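Immunomodulatory active chitinase (Trichuris suis, PDB 6G9C) probably binds and hydrolyses chitin as a secreted family 18 glycosidase, and displays immunomodulatory properties in inflammatory lung disease. Local coordinates at residues Thr77-Gln80 and Asp85-Val88; Leu165-Ile170 and Lys210-Val215; Trp279-Ala284 and Ile289-Gln294; Thr298-Leu303 and Cys315-Ser320; Ala365-Leu370 and Ser392-Ile397. All coordinates share one frame; numbering follows the deposited sequence.

Interaction 1: Thr77-Gln80 and Asp85-Val88; sequences TVDQ and DIDV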
# COMPACT_ATOMS: atom_id res chain seq x y z
N THR A 77 -11.81 -23.60 -5.20
CA THR A 77 -11.38 -22.23 -5.44
C THR A 77 -11.48 -21.39 -4.16
O THR A 77 -12.17 -21.75 -3.20
CB THR A 77 -12.21 -21.59 -6.56
OG1 THR A 77 -13.59 -21.56 -6.17
CG2 THR A 77 -12.07 -22.38 -7.87
N VAL A 78 -10.76 -20.27 -4.14
CA VAL A 78 -10.65 -19.40 -2.97
C VAL A 78 -11.48 -18.14 -3.19
O VAL A 78 -11.53 -17.61 -4.30
CB VAL A 78 -9.18 -19.04 -2.68
CG1 VAL A 78 -9.08 -18.07 -1.49
CG2 VAL A 78 -8.38 -20.29 -2.40
N ASP A 79 -12.10 -17.66 -2.11
CA ASP A 79 -12.91 -16.45 -2.17
C ASP A 79 -13.02 -15.83 -0.78
O ASP A 79 -12.66 -16.44 0.23
CB ASP A 79 -14.30 -16.73 -2.74
CG ASP A 79 -14.88 -15.53 -3.46
OD1 ASP A 79 -14.27 -14.44 -3.40
OD2 ASP A 79 -15.95 -15.68 -4.09
N GLN A 80 -13.53 -14.60 -0.75
CA GLN A 80 -13.76 -13.93 0.52
C GLN A 80 -14.85 -14.66 1.30
O GLN A 80 -15.74 -15.29 0.74
CB GLN A 80 -14.17 -12.47 0.29
CG GLN A 80 -15.49 -12.33 -0.44
CD GLN A 80 -15.99 -10.90 -0.49
OE1 GLN A 80 -15.29 -9.97 -0.09
NE2 GLN A 80 -17.20 -10.71 -0.99
N ASP A 85 -15.17 -8.29 2.95
CA ASP A 85 -13.73 -8.53 3.03
C ASP A 85 -12.99 -7.75 1.94
O ASP A 85 -12.17 -6.87 2.24
CB ASP A 85 -13.43 -10.03 2.89
CG ASP A 85 -13.63 -10.80 4.18
OD1 ASP A 85 -13.42 -10.24 5.28
OD2 ASP A 85 -14.01 -11.99 4.10
N ILE A 86 -13.27 -8.07 0.68
CA ILE A 86 -12.53 -7.48 -0.44
C ILE A 86 -12.78 -5.99 -0.52
O ILE A 86 -11.84 -5.20 -0.73
CB ILE A 86 -12.93 -8.18 -1.76
CG1 ILE A 86 -12.30 -9.56 -1.84
CG2 ILE A 86 -12.53 -7.33 -2.96
CD1 ILE A 86 -12.99 -10.48 -2.84
N ASP A 87 -14.03 -5.56 -0.31
CA ASP A 87 -14.38 -4.15 -0.49
C ASP A 87 -13.94 -3.27 0.67
O ASP A 87 -13.64 -2.09 0.44
CB ASP A 87 -15.90 -4.03 -0.69
CG ASP A 87 -16.35 -4.53 -2.05
OD1 ASP A 87 -15.48 -4.77 -2.91
OD2 ASP A 87 -17.57 -4.68 -2.26
N VAL A 88 -13.90 -3.78 1.90
CA VAL A 88 -13.73 -2.89 3.05
C VAL A 88 -12.58 -3.34 3.95
O VAL A 88 -11.65 -2.57 4.21
CB VAL A 88 -15.04 -2.79 3.86
CG1 VAL A 88 -14.85 -1.90 5.07
CG2 VAL A 88 -16.17 -2.25 3.00
O HOH W 1 -16.20 -7.37 -0.33

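Interaction 2: Leu165-Ile170 and Lys210-Val215; sequences LLCQEI and KVLDFV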
# COMPACT_ATOMS: atom_id res chain seq x y z
N LEU A 165 2.76 -32.74 0.18
CA LEU A 165 2.72 -32.40 -1.24
C LEU A 165 2.08 -31.04 -1.46
O LEU A 165 2.61 -30.20 -2.20
CB LEU A 165 1.97 -33.48 -2.01
CG LEU A 165 2.74 -34.78 -2.27
CD1 LEU A 165 1.79 -35.91 -2.67
CD2 LEU A 165 3.85 -34.60 -3.31
N LEU A 166 0.93 -30.80 -0.82
CA LEU A 166 0.29 -29.49 -0.91
C LEU A 166 1.27 -28.37 -0.53
O LEU A 166 1.41 -27.38 -1.26
CB LEU A 166 -0.95 -29.46 -0.02
CG LEU A 166 -1.65 -28.11 0.14
CD1 LEU A 166 -2.21 -27.63 -1.18
CD2 LEU A 166 -2.76 -28.22 1.17
N CYS A 167 1.98 -28.53 0.59
CA CYS A 167 2.90 -27.47 1.03
C CYS A 167 4.09 -27.32 0.08
O CYS A 167 4.49 -26.19 -0.23
CB CYS A 167 3.37 -27.74 2.45
SG CYS A 167 2.08 -27.55 3.69
N GLN A 168 4.65 -28.43 -0.41
CA GLN A 168 5.76 -28.32 -1.35
C GLN A 168 5.30 -27.63 -2.64
O GLN A 168 6.04 -26.81 -3.21
CB GLN A 168 6.32 -29.71 -1.66
CG GLN A 168 7.00 -30.37 -0.47
CD GLN A 168 7.31 -31.83 -0.72
OE1 GLN A 168 6.62 -32.48 -1.51
NE2 GLN A 168 8.35 -32.35 -0.08
N GLU A 169 4.09 -27.95 -3.11
CA GLU A 169 3.60 -27.36 -4.36
C GLU A 169 3.22 -25.88 -4.19
O GLU A 169 3.42 -25.09 -5.12
CB GLU A 169 2.42 -28.18 -4.88
CG GLU A 169 2.86 -29.56 -5.42
CD GLU A 169 1.73 -30.59 -5.51
OE1 GLU A 169 0.54 -30.20 -5.49
OE2 GLU A 169 2.04 -31.79 -5.61
N ILE A 170 2.67 -25.50 -3.03
CA ILE A 170 2.40 -24.08 -2.77
C ILE A 170 3.69 -23.27 -2.88
O ILE A 170 3.76 -22.26 -3.60
CB ILE A 170 1.74 -23.87 -1.39
CG1 ILE A 170 0.26 -24.28 -1.41
CG2 ILE A 170 1.87 -22.37 -0.92
CD1 ILE A 170 -0.32 -24.54 -0.00
N LYS A 210 11.45 -27.55 5.59
CA LYS A 210 12.16 -27.08 4.41
C LYS A 210 11.31 -26.15 3.55
O LYS A 210 11.86 -25.36 2.79
CB LYS A 210 12.64 -28.28 3.59
CG LYS A 210 13.64 -29.18 4.33
CD LYS A 210 14.24 -30.26 3.43
CE LYS A 210 15.10 -31.23 4.25
NZ LYS A 210 16.22 -31.81 3.46
N VAL A 211 9.98 -26.21 3.67
CA VAL A 211 9.12 -25.45 2.77
C VAL A 211 8.29 -24.38 3.47
O VAL A 211 7.88 -23.42 2.80
CB VAL A 211 8.19 -26.38 1.95
CG1 VAL A 211 9.03 -27.34 1.08
CG2 VAL A 211 7.25 -27.14 2.84
N LEU A 212 8.01 -24.48 4.77
CA LEU A 212 7.29 -23.43 5.47
C LEU A 212 8.27 -22.41 6.03
O LEU A 212 9.31 -22.76 6.59
CB LEU A 212 6.45 -24.01 6.61
CG LEU A 212 5.32 -24.96 6.17
CD1 LEU A 212 4.86 -25.85 7.33
CD2 LEU A 212 4.17 -24.16 5.58
N ASP A 213 7.92 -21.13 5.89
CA ASP A 213 8.75 -20.08 6.49
C ASP A 213 8.79 -20.22 8.01
O ASP A 213 9.85 -20.14 8.63
CB ASP A 213 8.23 -18.71 6.06
CG ASP A 213 8.46 -18.44 4.58
OD1 ASP A 213 9.60 -18.66 4.11
OD2 ASP A 213 7.51 -18.05 3.87
N PHE A 214 7.63 -20.45 8.63
CA PHE A 214 7.60 -20.82 10.05
C PHE A 214 6.23 -21.42 10.34
O PHE A 214 5.34 -21.41 9.48
CB PHE A 214 7.92 -19.64 10.99
CG PHE A 214 7.09 -18.38 10.75
CD1 PHE A 214 5.78 -18.28 11.21
CD2 PHE A 214 7.65 -17.27 10.13
CE1 PHE A 214 5.04 -17.11 11.04
CE2 PHE A 214 6.92 -16.09 9.96
CZ PHE A 214 5.60 -16.01 10.41
N VAL A 215 6.06 -21.97 11.55
CA VAL A 215 4.78 -22.54 11.97
C VAL A 215 4.29 -21.82 13.21
O VAL A 215 5.06 -21.55 14.14
CB VAL A 215 4.85 -24.07 12.21
CG1 VAL A 215 5.10 -24.79 10.87
CG2 VAL A 215 5.90 -24.44 13.27

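Interaction 3: Trp279-Ala284 and Ile289-Gln294; sequences WTLSDA and IGAPAQ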
# COMPACT_ATOMS: atom_id res chain seq x y z
N TRP A 279 -16.27 -22.70 32.42
CA TRP A 279 -17.20 -23.73 32.86
C TRP A 279 -18.24 -23.13 33.80
O TRP A 279 -18.02 -22.08 34.42
CB TRP A 279 -16.49 -24.85 33.61
CG TRP A 279 -15.55 -25.72 32.81
CD1 TRP A 279 -15.79 -26.98 32.33
CD2 TRP A 279 -14.19 -25.41 32.45
NE1 TRP A 279 -14.68 -27.46 31.68
CE2 TRP A 279 -13.68 -26.52 31.74
CE3 TRP A 279 -13.36 -24.30 32.66
CZ2 TRP A 279 -12.39 -26.55 31.24
CZ3 TRP A 279 -12.07 -24.33 32.16
CH2 TRP A 279 -11.60 -25.45 31.45
N THR A 280 -19.36 -23.84 33.95
CA THR A 280 -20.26 -23.65 35.08
C THR A 280 -19.97 -24.75 36.08
O THR A 280 -20.04 -25.94 35.74
CB THR A 280 -21.73 -23.68 34.65
OG1 THR A 280 -21.98 -22.62 33.71
CG2 THR A 280 -22.66 -23.54 35.84
N LEU A 281 -19.58 -24.37 37.29
CA LEU A 281 -19.19 -25.34 38.30
C LEU A 281 -20.39 -26.15 38.77
O LEU A 281 -21.50 -25.64 38.88
CB LEU A 281 -18.56 -24.62 39.50
CG LEU A 281 -17.28 -23.84 39.22
CD1 LEU A 281 -16.95 -22.95 40.40
CD2 LEU A 281 -16.14 -24.80 38.94
N SER A 282 -20.14 -27.44 39.06
CA SER A 282 -21.17 -28.25 39.70
C SER A 282 -21.42 -27.78 41.13
O SER A 282 -22.55 -27.89 41.62
CB SER A 282 -20.76 -29.72 39.72
OG SER A 282 -20.49 -30.17 38.41
N ASP A 283 -20.39 -27.28 41.79
CA ASP A 283 -20.43 -26.92 43.20
C ASP A 283 -19.69 -25.60 43.37
O ASP A 283 -18.47 -25.55 43.20
CB ASP A 283 -19.80 -28.02 44.06
CG ASP A 283 -19.99 -27.80 45.54
OD1 ASP A 283 -20.01 -26.63 45.99
OD2 ASP A 283 -20.11 -28.81 46.27
N ALA A 284 -20.43 -24.54 43.72
CA ALA A 284 -19.83 -23.22 43.82
C ALA A 284 -18.78 -23.13 44.93
O ALA A 284 -17.97 -22.20 44.93
CB ALA A 284 -20.91 -22.17 44.05
N ILE A 289 -8.59 -25.72 40.26
CA ILE A 289 -8.31 -26.41 39.01
C ILE A 289 -8.63 -27.88 39.20
O ILE A 289 -8.18 -28.51 40.17
CB ILE A 289 -6.84 -26.21 38.62
CG1 ILE A 289 -6.53 -24.71 38.44
CG2 ILE A 289 -6.49 -27.04 37.35
CD1 ILE A 289 -5.05 -24.36 38.51
N GLY A 290 -9.43 -28.44 38.29
CA GLY A 290 -9.91 -29.80 38.42
C GLY A 290 -11.25 -29.94 39.11
O GLY A 290 -11.72 -31.07 39.27
N ALA A 291 -11.87 -28.84 39.52
CA ALA A 291 -13.17 -28.92 40.17
C ALA A 291 -14.22 -29.45 39.19
O ALA A 291 -14.13 -29.21 37.98
CB ALA A 291 -13.59 -27.54 40.69
N PRO A 292 -15.22 -30.17 39.68
CA PRO A 292 -16.24 -30.71 38.77
C PRO A 292 -17.05 -29.59 38.14
O PRO A 292 -17.31 -28.56 38.76
CB PRO A 292 -17.11 -31.59 39.68
CG PRO A 292 -16.91 -31.04 41.04
CD PRO A 292 -15.48 -30.54 41.08
N ALA A 293 -17.44 -29.80 36.88
CA ALA A 293 -18.24 -28.85 36.14
C ALA A 293 -19.47 -29.55 35.59
O ALA A 293 -19.45 -30.75 35.31
CB ALA A 293 -17.46 -28.23 34.99
N GLN A 294 -20.55 -28.78 35.43
CA GLN A 294 -21.79 -29.30 34.87
C GLN A 294 -22.03 -28.86 33.44
O GLN A 294 -22.98 -29.31 32.81
CB GLN A 294 -22.97 -28.90 35.75
CG GLN A 294 -23.23 -27.40 35.82
CD GLN A 294 -24.49 -27.08 36.61
OE1 GLN A 294 -24.47 -27.02 37.84
NE2 GLN A 294 -25.60 -26.90 35.90
O HOH W 2 -17.52 -27.58 41.33

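Interaction 4: Thr298-Leu303 and Cys315-Ser320; sequences TATEYL and CQKLSS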
# COMPACT_ATOMS: atom_id res chain seq x y z
N THR A 298 -21.63 -19.59 31.03
CA THR A 298 -22.66 -18.80 30.35
C THR A 298 -22.02 -17.87 29.32
O THR A 298 -20.96 -17.29 29.57
CB THR A 298 -23.44 -17.98 31.38
OG1 THR A 298 -23.89 -18.84 32.43
CG2 THR A 298 -24.65 -17.32 30.73
N ALA A 299 -22.68 -17.71 28.18
CA ALA A 299 -22.17 -16.81 27.14
C ALA A 299 -21.98 -15.41 27.71
O ALA A 299 -22.76 -14.94 28.54
CB ALA A 299 -23.13 -16.77 25.95
N THR A 300 -20.92 -14.73 27.27
CA THR A 300 -20.59 -13.41 27.79
C THR A 300 -21.17 -12.31 26.90
O THR A 300 -21.65 -12.55 25.80
CB THR A 300 -19.07 -13.25 27.95
OG1 THR A 300 -18.41 -13.56 26.72
CG2 THR A 300 -18.55 -14.20 29.02
N GLU A 301 -21.09 -11.07 27.41
CA GLU A 301 -21.81 -9.95 26.80
C GLU A 301 -21.38 -9.70 25.36
O GLU A 301 -22.23 -9.43 24.49
CB GLU A 301 -21.60 -8.68 27.64
CG GLU A 301 -22.34 -7.45 27.10
CD GLU A 301 -22.18 -6.20 27.98
OE1 GLU A 301 -21.70 -6.33 29.13
OE2 GLU A 301 -22.54 -5.10 27.52
N TYR A 302 -20.08 -9.76 25.07
CA TYR A 302 -19.58 -9.41 23.74
C TYR A 302 -19.30 -10.62 22.86
O TYR A 302 -19.68 -10.61 21.68
CB TYR A 302 -18.32 -8.54 23.87
CG TYR A 302 -18.57 -7.22 24.58
CD1 TYR A 302 -18.47 -7.12 25.97
CD2 TYR A 302 -18.91 -6.06 23.87
CE1 TYR A 302 -18.70 -5.92 26.63
CE2 TYR A 302 -19.15 -4.84 24.53
CZ TYR A 302 -19.03 -4.78 25.90
OH TYR A 302 -19.26 -3.59 26.57
N LEU A 303 -18.67 -11.67 23.38
CA LEU A 303 -18.36 -12.82 22.53
C LEU A 303 -19.59 -13.67 22.26
O LEU A 303 -19.68 -14.29 21.20
CB LEU A 303 -17.26 -13.68 23.15
CG LEU A 303 -15.87 -13.06 23.37
CD1 LEU A 303 -14.78 -14.11 23.27
CD2 LEU A 303 -15.60 -11.92 22.41
N CYS A 315 -11.67 -8.44 32.48
CA CYS A 315 -11.49 -7.18 33.18
C CYS A 315 -12.81 -6.65 33.72
O CYS A 315 -12.88 -6.17 34.86
CB CYS A 315 -10.84 -6.16 32.25
SG CYS A 315 -9.06 -6.35 32.12
N GLN A 316 -13.86 -6.71 32.90
CA GLN A 316 -15.19 -6.28 33.34
C GLN A 316 -15.65 -7.07 34.56
O GLN A 316 -16.23 -6.51 35.49
CB GLN A 316 -16.18 -6.42 32.18
CG GLN A 316 -17.55 -5.77 32.38
CD GLN A 316 -18.28 -5.54 31.05
OE1 GLN A 316 -18.42 -4.41 30.59
NE2 GLN A 316 -18.75 -6.62 30.44
N LYS A 317 -15.37 -8.38 34.59
CA LYS A 317 -15.79 -9.18 35.74
C LYS A 317 -14.92 -8.92 36.97
O LYS A 317 -15.43 -8.93 38.10
CB LYS A 317 -15.78 -10.67 35.38
CG LYS A 317 -16.87 -11.05 34.39
CD LYS A 317 -16.87 -12.55 34.14
CE LYS A 317 -18.04 -12.96 33.26
NZ LYS A 317 -19.34 -12.46 33.81
N LEU A 318 -13.63 -8.65 36.77
CA LEU A 318 -12.79 -8.24 37.89
C LEU A 318 -13.31 -6.95 38.53
O LEU A 318 -13.32 -6.82 39.77
CB LEU A 318 -11.35 -8.06 37.41
CG LEU A 318 -10.61 -9.37 37.21
CD1 LEU A 318 -9.26 -9.14 36.54
CD2 LEU A 318 -10.45 -10.06 38.55
N SER A 319 -13.75 -6.00 37.71
CA SER A 319 -14.35 -4.78 38.25
C SER A 319 -15.62 -5.08 39.03
O SER A 319 -15.94 -4.36 39.98
CB SER A 319 -14.65 -3.80 37.12
OG SER A 319 -13.47 -3.48 36.42
N SER A 320 -16.35 -6.13 38.66
CA SER A 320 -17.59 -6.52 39.32
C SER A 320 -17.36 -7.42 40.53
O SER A 320 -18.33 -7.95 41.08
CB SER A 320 -18.52 -7.21 38.33
OG SER A 320 -18.87 -6.34 37.28

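Interaction 5: Ala365-Leu370 and Ser392-Ile397; sequences AFVWTL and SLMQEI. With EDO (1,2-ethanediol), chain C.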
# COMPACT_ATOMS: atom_id res chain seq x y z
N ALA A 365 6.55 -15.18 18.85
CA ALA A 365 5.22 -15.35 19.40
C ALA A 365 4.18 -14.86 18.41
O ALA A 365 4.46 -14.02 17.55
CB ALA A 365 5.05 -14.60 20.74
N PHE A 366 2.97 -15.38 18.56
CA PHE A 366 1.81 -14.83 17.87
C PHE A 366 0.64 -14.84 18.84
O PHE A 366 0.60 -15.64 19.79
CB PHE A 366 1.49 -15.60 16.58
CG PHE A 366 0.83 -16.94 16.81
CD1 PHE A 366 -0.56 -17.04 16.88
CD2 PHE A 366 1.59 -18.10 16.91
CE1 PHE A 366 -1.18 -18.26 17.06
CE2 PHE A 366 0.98 -19.32 17.11
CZ PHE A 366 -0.40 -19.41 17.18
N VAL A 367 -0.31 -13.94 18.62
CA VAL A 367 -1.49 -13.84 19.48
C VAL A 367 -2.74 -14.19 18.69
O VAL A 367 -2.93 -13.76 17.55
CB VAL A 367 -1.63 -12.44 20.14
CG1 VAL A 367 -0.42 -12.15 21.00
CG2 VAL A 367 -1.79 -11.36 19.09
N TRP A 368 -3.60 -14.96 19.32
CA TRP A 368 -4.97 -15.18 18.86
C TRP A 368 -5.86 -14.61 19.97
O TRP A 368 -6.01 -15.26 21.00
CB TRP A 368 -5.24 -16.68 18.61
CG TRP A 368 -6.66 -16.96 18.23
CD1 TRP A 368 -7.71 -17.15 19.07
CD2 TRP A 368 -7.19 -17.06 16.90
NE1 TRP A 368 -8.87 -17.35 18.35
CE2 TRP A 368 -8.58 -17.30 17.02
CE3 TRP A 368 -6.63 -16.96 15.62
CZ2 TRP A 368 -9.41 -17.44 15.91
CZ3 TRP A 368 -7.45 -17.09 14.52
CH2 TRP A 368 -8.83 -17.33 14.67
N THR A 369 -6.44 -13.41 19.81
CA THR A 369 -6.52 -12.57 18.62
C THR A 369 -6.26 -11.11 19.00
O THR A 369 -6.18 -10.77 20.18
CB THR A 369 -7.93 -12.56 18.00
OG1 THR A 369 -8.83 -11.96 18.93
CG2 THR A 369 -8.44 -13.95 17.66
N LEU A 370 -6.20 -10.24 18.00
CA LEU A 370 -6.13 -8.81 18.29
C LEU A 370 -7.38 -8.33 19.01
O LEU A 370 -7.31 -7.41 19.84
CB LEU A 370 -5.96 -8.01 17.00
CG LEU A 370 -4.60 -8.03 16.30
CD1 LEU A 370 -4.80 -7.66 14.82
CD2 LEU A 370 -3.62 -7.07 16.99
N SER A 392 0.87 -5.72 23.54
CA SER A 392 2.05 -4.85 23.60
C SER A 392 3.28 -5.55 24.16
O SER A 392 4.40 -5.10 23.89
CB SER A 392 1.79 -3.61 24.49
OG SER A 392 0.69 -2.87 24.01
N LEU A 393 3.09 -6.60 24.97
CA LEU A 393 4.22 -7.26 25.61
C LEU A 393 5.16 -7.91 24.61
O LEU A 393 6.33 -8.13 24.93
CB LEU A 393 3.71 -8.31 26.61
CG LEU A 393 3.03 -7.70 27.85
CD1 LEU A 393 2.34 -8.77 28.68
CD2 LEU A 393 4.02 -6.93 28.68
N MET A 394 4.67 -8.27 23.42
CA MET A 394 5.55 -8.86 22.41
C MET A 394 6.62 -7.86 21.97
O MET A 394 7.82 -8.12 22.10
CB MET A 394 4.73 -9.34 21.20
CG MET A 394 3.86 -10.56 21.48
SD MET A 394 3.35 -11.38 19.95
CE MET A 394 2.40 -10.09 19.15
N GLN A 395 6.19 -6.70 21.48
CA GLN A 395 7.14 -5.64 21.13
C GLN A 395 8.02 -5.26 22.32
O GLN A 395 9.24 -5.08 22.17
CB GLN A 395 6.37 -4.42 20.64
CG GLN A 395 6.96 -3.72 19.46
CD GLN A 395 8.28 -3.09 19.77
OE1 GLN A 395 8.49 -2.60 20.88
NE2 GLN A 395 9.18 -3.10 18.79
N GLU A 396 7.43 -5.13 23.51
CA GLU A 396 8.18 -4.58 24.64
C GLU A 396 9.28 -5.53 25.10
O GLU A 396 10.33 -5.07 25.55
CB GLU A 396 7.25 -4.28 25.81
CG GLU A 396 6.36 -3.08 25.60
CD GLU A 396 5.28 -2.98 26.65
OE1 GLU A 396 5.45 -3.60 27.73
OE2 GLU A 396 4.27 -2.30 26.40
N ILE A 397 9.05 -6.83 25.01
CA ILE A 397 9.98 -7.82 25.51
C ILE A 397 10.83 -8.42 24.40
O ILE A 397 12.04 -8.56 24.56
CB ILE A 397 9.22 -8.93 26.28
CG1 ILE A 397 8.47 -8.33 27.48
CG2 ILE A 397 10.17 -10.03 26.72
CD1 ILE A 397 7.45 -9.28 28.11
C1 EDO C . -11.32 -18.60 20.59
O1 EDO C . -11.45 -17.79 19.42
C2 EDO C . -12.70 -18.62 21.23
O2 EDO C . -13.66 -19.26 20.37

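Interaction 1: Thr77-Gln80 and Asp85-Val88
Gln80 and Asp85 hold their CA atoms 6.0 Å apart, where the chain passes from the short strand around Val78 and Asp79 into the first residues of helix 85-94. The Gln80 side chain spans this turn. Its CG is wedged between the backbone N and the carbonyl carbon (chi1 64°), and the extended chain beyond sends the amide to the helix start. There Ile86 N donates to Gln80 OE1 over 2.9 Å, at 173° on hydrogen and nearly along the C=O axis. A water donates to Gln80 OE1 (2.8 Å) and accepts from Asp87 N, so two adjacent N-H groups of the first turn are tied to one amide, directly and through water. Around the polar link, Ile86 CD1 packs 3.8 Å from Gln80 CD, the two side chains crossing at about a right angle, while Asp85 CB lies 3.6 Å from Gln80 CB. The Asp85 carboxylate is held elsewhere, by Tyr67 OH and Glu82 N, and Phe139 of helix 126-142 packs on Ile86. In the TIM barrel of glycosyl hydrolase family 18, this is part of a beta-alpha-beta crossover: helix 85-94 lies on the connection between parallel neighbours 64-72 and 104-110.

Interaction 2: Leu165-Ile170 and Lys210-Val215
Val211 sets its two methyl groups over consecutive residues of helix 160-181, CG2 against Cys167 and CG1 against Gln168. The CA atoms of Val211 and Gln168, 6.0 Å apart, are the nearest pair of CA atoms across the contact. At chi1 -60° Val211 CG1 stands anti to the carbonyl carbon and CG2 lies between that carbon and the backbone N; this rotation splits the branch so that each methyl finds its own partner. Val211 CG2 comes within 3.9 Å of Cys167 CB, and Val211 CG1 within 4.0 Å of Gln168 CG. The second of these meets only the aliphatic root of the glutamine, whose extended chain crosses the valine obliquely. Cys167 has a further neighbour: its SG lies 4.4 Å from Leu212 CD2, a looser approach made by the tip of a leucine whose CB does not point directly at the helix. Every contact is between carbon or sulfur atoms, and the summed buried surface of 156 Å² is consistent with modest apolar packing. Phe188 of strand 187-193 touches both Cys167 and Leu212 and so backs the pair from the barrel side. The contact joins helix 160-181 to the turn leading from helix 205-211 into strand 214-218, placing the turn that feeds a parallel strand against a helix of the outer layer of the TIM barrel.

Interaction 3: Trp279-Ala284 and Ile289-Gln294
Two backbone hydrogen bonds tie Thr280 and Ser282 to the returning chain. Gln294 N donates to Thr280 O over 2.9 Å, at 162° on hydrogen, and Ser282 N bonds to Pro292 O over 3.1 Å, also nearly straight. The latter carbonyl is approached from above its plane, 41° out of it, whereas Thr280 O is met almost head-on. Between these bonds Leu281 and Ala293 form an antiparallel non-hydrogen-bonded pair with CA atoms 4.2 Å apart; their side chains diverge. Water extends the link, accepting from Asp283 N over 2.9 Å and lying close to Pro292 O.

Packing spreads outward from the bridge. Ala293 CB presses against the pyrrole side of Trp279, 3.4 Å from CD1, in an oblique approach to the ring; Trp279 NE1 itself is held by Glu227 O. In the other direction Leu281 CD2 reaches Ala291 CB at 4.1 Å. Gln294 lays its CG 3.9 Å from Thr280 CG2, the two chains crossing on a slant, while Thr280 OG1 is engaged by Ser296 O and Gln340 NE2. Ser282 OG rides over the Ala293-Gln294 peptide as packing, since its angles to the nearby polar atoms are poor.

The touching parts run 90° apart, so the pairing is brief. It closes a turn at the start of the excursion between strands 268-281 and 364-368, which is consistent with the alpha+beta insertion domain of many family 18 chitinases.

Interaction 4: Thr298-Leu303 and Cys315-Ser320
At the edge of the Tyr302 ring and close to its plane sits Gln316 NE2, 3.9 Å from Tyr302 CE1, while one ring face carries Glu301 CG, 3.9 Å above the plane and displaced toward the rim. Phe379 and Tyr312 add edge-to-face contacts with the same ring. The site is consistent with the insertion domain of family 18 chitinases, for both segments fall between barrel strands 268-281 and 364-368; here a surface loop meets helix 311-319.

The second flat pair is the Glu301 carboxylate and the Gln316 amide. Their planes are only 16° apart although the two side chains cross at about a right angle. Gln316 NE2 donates to Glu301 OE1 over 3.2 Å, but the angle on hydrogen is 129° and the bond is weak. Gln316 reaches outward because its CG stands anti to the backbone N (chi1 -169°) and the chain continues extended. The backbones stay far apart, with Glu301 CA and Gln316 CA 10.0 Å from each other, so side-chain ends alone bridge the interval.

Beside this pair Thr300 CG2 lies 4.4 Å from Lys317 CE. Their polar ends look elsewhere, Thr300 OG1 to Glu313 and Lys317 NZ to Gln337. Cys315, on the same helix, anchors it through the disulfide to Cys380. Within the helix, Cys315 O accepts from Ser319 N at 3.0 Å and from Ser319 OG at 3.2 Å, the two donors arriving from opposite faces of the carbonyl plane.

Interaction 5: Ala365-Leu370 and Ser392-Ile397
Ala365 and Val367 belong to strand 364-368, the last parallel strand of the family 18 TIM barrel, and pack outward on Met394 of helix 392-398. The helix runs almost antiparallel to the strand: the local axes make 167° and approach to 9.5 Å. Ala365 and Val367 point at the helix while Phe366 between them points away, the alternation expected of a beta strand with one side on the helix layer and the other on the barrel interior.

Met394 alone carries the helix side of the contact. Its SD lies 3.7 Å from Ala365 CB and, with the chain bent at chi3 (-62°), Met394 CE and SD both lie 4.0 Å from Val367 CG1. The sulfur also sits 3.7 Å from Ala365 O, so it touches the strand backbone as well as the alanine methyl. Ile357 of helix 347-360 touches Ala365 too, and Leu272 of strand 268-281 borders both strand residues.

Beyond Val367 the strand ends at Trp368, followed by a cis peptide to Thr369. A tryptophan at this position lines the substrate cleft in related family 18 chitinases, and here it probably does the same. A bound 1,2-ethanediol, probably from the crystallisation liquor and also held by Tyr372 OH, meets its indole edge in the ring plane: Trp368 NE1 donates to O1 of the diol over 2.8 Å, at 178° on hydrogen.

Overall arrangement
The five contacts follow one another along the chain without interleaving. Interactions 1 and 2, with centres about 23 Å apart, join helix 85-94 to the short strand 78-79 and helix 160-181 to the turn into strand 214-218. Interaction 3 starts on the end of strand 268-281, and interaction 4 follows in the excursion before strand 364-368; their centres are about 18 Å apart and they touch, Thr280 OG1 lying 4.1 Å from Thr298 N. Interaction 5 returns to the barrel on strand 364-368, the parallel neighbour of strand 268-281. Interaction 2 lies across the chain's centre from interactions 3 and 4, about 42 Å and 40 Å away between centres. The set therefore samples both the barrel and its probable insertion domain.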